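PDB 7BTU: putative tRNA (Adenine(37)-N6)-methyltransferase from Pseudomonas aeruginosa, which probably methylates the N6-threonylcarbamoyladenosine at position 37 of tRNA, using S-adenosyl-L-methionine as the methyl donor. Local coordinates for residues 207-219 with 222-235. Numbering follows the deposited sequence.
Sequences RRYGVRLWDLDVH and YPRPDLIRVLDVAG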
# COMPACT_ATOMS: atom_id res chain seq x y z
N ARG B 207 -16.33 -18.99 30.02
CA ARG B 207 -16.49 -17.54 29.97
C ARG B 207 -17.26 -17.12 28.72
O ARG B 207 -16.98 -17.60 27.62
CB ARG B 207 -15.13 -16.84 30.02
CG ARG B 207 -15.29 -15.35 29.99
CD ARG B 207 -14.01 -14.61 30.24
NE ARG B 207 -14.21 -13.17 30.07
CZ ARG B 207 -13.43 -12.24 30.63
NH1 ARG B 207 -12.41 -12.61 31.40
NH2 ARG B 207 -13.69 -10.95 30.42
N ARG B 208 -18.22 -16.24 28.89
CA ARG B 208 -18.95 -15.68 27.74
C ARG B 208 -18.20 -14.44 27.21
O ARG B 208 -17.91 -13.50 27.95
CB ARG B 208 -20.36 -15.31 28.16
CG ARG B 208 -21.23 -14.75 27.10
CD ARG B 208 -21.97 -13.56 27.69
NE ARG B 208 -23.35 -13.46 27.26
CZ ARG B 208 -24.10 -12.39 27.45
NH1 ARG B 208 -23.59 -11.33 28.07
NH2 ARG B 208 -25.36 -12.37 27.02
N TYR B 209 -17.97 -14.43 25.92
CA TYR B 209 -17.25 -13.36 25.25
C TYR B 209 -18.23 -12.66 24.34
O TYR B 209 -19.27 -13.22 24.00
CB TYR B 209 -16.10 -13.94 24.40
CG TYR B 209 -15.02 -14.56 25.23
CD1 TYR B 209 -13.99 -13.78 25.76
CD2 TYR B 209 -15.03 -15.90 25.53
CE1 TYR B 209 -12.99 -14.35 26.56
CE2 TYR B 209 -14.04 -16.46 26.32
CZ TYR B 209 -13.04 -15.70 26.83
OH TYR B 209 -12.09 -16.31 27.61
N GLY B 210 -17.93 -11.41 23.95
CA GLY B 210 -18.83 -10.70 23.06
C GLY B 210 -18.05 -9.85 22.08
O GLY B 210 -16.94 -9.40 22.35
N VAL B 211 -18.72 -9.56 20.97
CA VAL B 211 -18.16 -8.67 19.97
C VAL B 211 -19.35 -7.98 19.30
O VAL B 211 -20.46 -8.54 19.19
CB VAL B 211 -17.32 -9.44 18.91
CG1 VAL B 211 -18.17 -10.41 18.16
CG2 VAL B 211 -16.71 -8.44 17.94
N ARG B 212 -19.12 -6.76 18.87
CA ARG B 212 -20.13 -5.98 18.17
C ARG B 212 -19.92 -6.13 16.68
O ARG B 212 -18.79 -5.97 16.21
CB ARG B 212 -19.99 -4.52 18.61
CG ARG B 212 -20.49 -4.25 20.00
CD ARG B 212 -20.67 -2.80 20.21
NE ARG B 212 -19.40 -2.14 20.36
CZ ARG B 212 -19.14 -0.89 19.98
NH1 ARG B 212 -20.08 -0.14 19.41
NH2 ARG B 212 -17.92 -0.41 20.19
N LEU B 213 -21.01 -6.33 15.93
CA LEU B 213 -20.96 -6.31 14.46
C LEU B 213 -22.21 -5.61 13.94
O LEU B 213 -23.30 -5.92 14.42
CB LEU B 213 -20.90 -7.75 13.91
CG LEU B 213 -19.64 -8.57 14.25
CD1 LEU B 213 -19.93 -10.04 14.00
CD2 LEU B 213 -18.43 -8.07 13.40
N TRP B 214 -22.07 -4.64 13.01
CA TRP B 214 -23.20 -3.79 12.62
C TRP B 214 -23.81 -3.24 13.91
O TRP B 214 -23.07 -2.70 14.74
CB TRP B 214 -24.15 -4.58 11.72
CG TRP B 214 -23.53 -4.91 10.33
CD1 TRP B 214 -23.29 -6.14 9.84
CD2 TRP B 214 -23.15 -3.98 9.31
NE1 TRP B 214 -22.74 -6.04 8.56
CE2 TRP B 214 -22.65 -4.72 8.22
CE3 TRP B 214 -23.13 -2.58 9.23
CZ2 TRP B 214 -22.16 -4.12 7.04
CZ3 TRP B 214 -22.64 -1.96 8.03
CH2 TRP B 214 -22.16 -2.74 6.96
N ASP B 215 -25.13 -3.36 14.13
CA ASP B 215 -25.76 -2.88 15.36
C ASP B 215 -26.06 -4.04 16.31
O ASP B 215 -27.00 -3.96 17.11
CB ASP B 215 -27.03 -2.06 15.05
CG ASP B 215 -28.08 -2.86 14.25
OD1 ASP B 215 -27.86 -4.08 14.02
OD2 ASP B 215 -29.10 -2.29 13.83
N LEU B 216 -25.30 -5.12 16.21
CA LEU B 216 -25.55 -6.34 16.97
C LEU B 216 -24.51 -6.56 18.06
O LEU B 216 -23.36 -6.14 17.92
CB LEU B 216 -25.54 -7.57 16.05
CG LEU B 216 -26.21 -7.47 14.67
CD1 LEU B 216 -25.98 -8.78 13.93
CD2 LEU B 216 -27.68 -7.29 14.92
N ASP B 217 -24.90 -7.29 19.12
CA ASP B 217 -23.98 -7.88 20.10
C ASP B 217 -24.04 -9.39 19.91
O ASP B 217 -25.11 -9.97 19.89
CB ASP B 217 -24.37 -7.52 21.54
CG ASP B 217 -24.33 -6.01 21.78
OD1 ASP B 217 -23.27 -5.39 21.52
OD2 ASP B 217 -25.35 -5.46 22.21
N VAL B 218 -22.89 -10.00 19.67
CA VAL B 218 -22.78 -11.44 19.38
C VAL B 218 -22.04 -12.03 20.56
O VAL B 218 -20.98 -11.50 20.93
CB VAL B 218 -22.03 -11.68 18.06
CG1 VAL B 218 -21.82 -13.21 17.77
CG2 VAL B 218 -22.82 -11.01 16.88
N HIS B 219 -22.58 -13.09 21.15
CA HIS B 219 -21.92 -13.71 22.30
C HIS B 219 -21.53 -15.12 21.94
O HIS B 219 -22.27 -15.80 21.20
CB HIS B 219 -22.80 -13.70 23.55
CG HIS B 219 -23.14 -12.32 23.99
ND1 HIS B 219 -24.38 -11.76 23.78
CD2 HIS B 219 -22.38 -11.35 24.55
CE1 HIS B 219 -24.37 -10.51 24.22
NE2 HIS B 219 -23.17 -10.25 24.70
N TYR B 222 -15.97 -20.94 24.27
CA TYR B 222 -15.09 -21.99 23.76
C TYR B 222 -15.48 -23.31 24.39
O TYR B 222 -15.01 -23.60 25.49
CB TYR B 222 -13.64 -21.70 24.10
CG TYR B 222 -13.08 -20.59 23.29
CD1 TYR B 222 -13.27 -19.27 23.67
CD2 TYR B 222 -12.40 -20.85 22.12
CE1 TYR B 222 -12.75 -18.22 22.89
CE2 TYR B 222 -11.86 -19.82 21.35
CZ TYR B 222 -12.06 -18.51 21.74
OH TYR B 222 -11.53 -17.49 20.96
N PRO B 223 -16.28 -24.16 23.75
CA PRO B 223 -16.56 -25.50 24.38
C PRO B 223 -15.31 -26.36 24.52
O PRO B 223 -15.26 -27.24 25.40
CB PRO B 223 -17.57 -26.17 23.43
CG PRO B 223 -18.04 -25.10 22.50
CD PRO B 223 -17.01 -23.95 22.49
N ARG B 224 -14.33 -26.16 23.64
CA ARG B 224 -13.04 -26.82 23.64
C ARG B 224 -12.04 -25.78 23.15
O ARG B 224 -12.44 -24.81 22.51
CB ARG B 224 -13.01 -28.04 22.70
CG ARG B 224 -14.15 -28.99 22.83
CD ARG B 224 -13.86 -30.27 22.03
NE ARG B 224 -13.44 -29.94 20.67
CZ ARG B 224 -14.21 -30.11 19.60
NH1 ARG B 224 -15.44 -30.60 19.76
NH2 ARG B 224 -13.76 -29.79 18.39
N PRO B 225 -10.74 -25.97 23.41
CA PRO B 225 -9.77 -24.98 22.91
C PRO B 225 -9.84 -24.76 21.41
O PRO B 225 -9.49 -23.66 20.95
CB PRO B 225 -8.42 -25.59 23.33
CG PRO B 225 -8.76 -26.34 24.55
CD PRO B 225 -10.11 -26.95 24.31
N ASP B 226 -10.34 -25.72 20.62
CA ASP B 226 -10.35 -25.58 19.17
C ASP B 226 -11.77 -25.44 18.61
O ASP B 226 -12.02 -25.75 17.44
CB ASP B 226 -9.62 -26.77 18.53
CG ASP B 226 -10.20 -28.11 18.96
OD1 ASP B 226 -11.10 -28.14 19.83
OD2 ASP B 226 -9.74 -29.14 18.43
N LEU B 227 -12.71 -24.96 19.40
CA LEU B 227 -14.07 -24.84 18.92
C LEU B 227 -14.71 -23.64 19.58
O LEU B 227 -14.60 -23.46 20.80
CB LEU B 227 -14.88 -26.13 19.20
CG LEU B 227 -16.37 -26.16 18.84
CD1 LEU B 227 -16.59 -26.04 17.33
CD2 LEU B 227 -17.06 -27.51 19.37
N ILE B 228 -15.35 -22.83 18.76
CA ILE B 228 -16.17 -21.71 19.21
C ILE B 228 -17.62 -22.06 18.99
O ILE B 228 -18.00 -22.63 17.96
CB ILE B 228 -15.77 -20.44 18.45
CG1 ILE B 228 -14.40 -19.94 18.99
CG2 ILE B 228 -16.86 -19.42 18.59
CD1 ILE B 228 -13.84 -18.66 18.28
N ARG B 229 -18.46 -21.68 19.95
CA ARG B 229 -19.90 -21.86 19.83
C ARG B 229 -20.58 -20.52 19.95
O ARG B 229 -20.33 -19.79 20.91
CB ARG B 229 -20.40 -22.87 20.91
CG ARG B 229 -21.91 -22.80 21.16
CD ARG B 229 -22.30 -23.56 22.54
NE ARG B 229 -23.75 -23.62 22.79
CZ ARG B 229 -24.54 -24.37 22.04
NH1 ARG B 229 -23.97 -25.06 21.08
NH2 ARG B 229 -25.86 -24.46 22.24
N VAL B 230 -21.40 -20.15 18.95
CA VAL B 230 -22.14 -18.89 19.02
C VAL B 230 -23.34 -19.10 19.92
O VAL B 230 -24.15 -20.02 19.68
CB VAL B 230 -22.61 -18.40 17.61
CG1 VAL B 230 -23.14 -16.96 17.70
CG2 VAL B 230 -21.49 -18.49 16.57
N LEU B 231 -23.49 -18.24 20.92
CA LEU B 231 -24.57 -18.43 21.88
C LEU B 231 -25.82 -17.64 21.50
O LEU B 231 -26.93 -18.13 21.61
CB LEU B 231 -24.08 -17.99 23.27
CG LEU B 231 -22.94 -18.81 23.85
CD1 LEU B 231 -22.27 -18.05 25.02
CD2 LEU B 231 -23.56 -20.11 24.39
N ASP B 232 -25.65 -16.38 21.10
CA ASP B 232 -26.82 -15.53 20.83
C ASP B 232 -26.36 -14.34 19.99
O ASP B 232 -25.17 -14.04 19.92
CB ASP B 232 -27.52 -15.06 22.10
CG ASP B 232 -26.72 -14.00 22.85
OD1 ASP B 232 -26.46 -12.94 22.30
OD2 ASP B 232 -26.33 -14.24 23.99
N VAL B 233 -27.33 -13.69 19.35
CA VAL B 233 -27.10 -12.52 18.48
C VAL B 233 -28.24 -11.58 18.84
O VAL B 233 -29.41 -11.95 18.70
CB VAL B 233 -27.16 -12.86 16.99
CG1 VAL B 233 -26.85 -11.55 16.16
CG2 VAL B 233 -26.11 -13.90 16.66
N ALA B 234 -27.92 -10.45 19.43
CA ALA B 234 -28.96 -9.53 19.89
C ALA B 234 -28.75 -8.15 19.29
O ALA B 234 -27.61 -7.77 19.02
CB ALA B 234 -28.94 -9.41 21.40
N GLY B 235 -29.83 -7.40 19.07
CA GLY B 235 -29.66 -6.01 18.64
C GLY B 235 -30.85 -5.26 18.07
O GLY B 235 -30.70 -4.17 17.46
O HOH W 1 -15.43 -19.71 26.78
O HOH W 2 -25.67 -15.48 25.98
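H219 and D232 face each other as a hydrogen-bonded pair of antiparallel strands, and their side chains bond as well. From CB, which lies 3.6 Å from D232 OD2, the H219 side chain runs with CG anti to its own carbonyl carbon (chi1 -62°), setting the ring beside the backbone N, and chi2 (104°) turns ND1 to D232. CG is 3.7 Å from D232 OD2. ND1 donates to D232 OD1 at 2.8 Å; the acceptor lies in the ring plane and offers its syn lone pair. CE1 follows beside the same oxygen, while CD2 sits over the guanidinium of R208, whose CZ lies 3.4 Å above the imidazole, near its centre. At the tip, H219 NE2 is 3.6 Å from R208 NH1. R208 NH2 makes a long salt bridge with D232 OD2 and donates to water 2.

The backbone shows a classic beta bulge here: the carbonyl O of H219 receives L231 N at 2.7 Å and, weakly, D232 N. Beyond it the regular ladder resumes through the paired bonds of D217 and A234. On the opposite face of the sheet, L216 CD1 packs 3.7 Å from V233 CG1, and V218 touches V230 and V233; I188 of helix 184-193 meets V218 and V233 there. Near the other end, Y222 and Y209 form an offset edge-to-face (T-shaped) pair, the edge of Y222 toward the face of Y209 and the planes 87° apart, between strands 216-222 and 209-213 of the C-terminal sheet.

The carboxylate is thus held across this contact chiefly by the ring N-H of H219, with a long ion pair to R208, whose guanidinium lies over one face of the imidazole; D232 would probably favour a protonated H219, and R208 would oppose it.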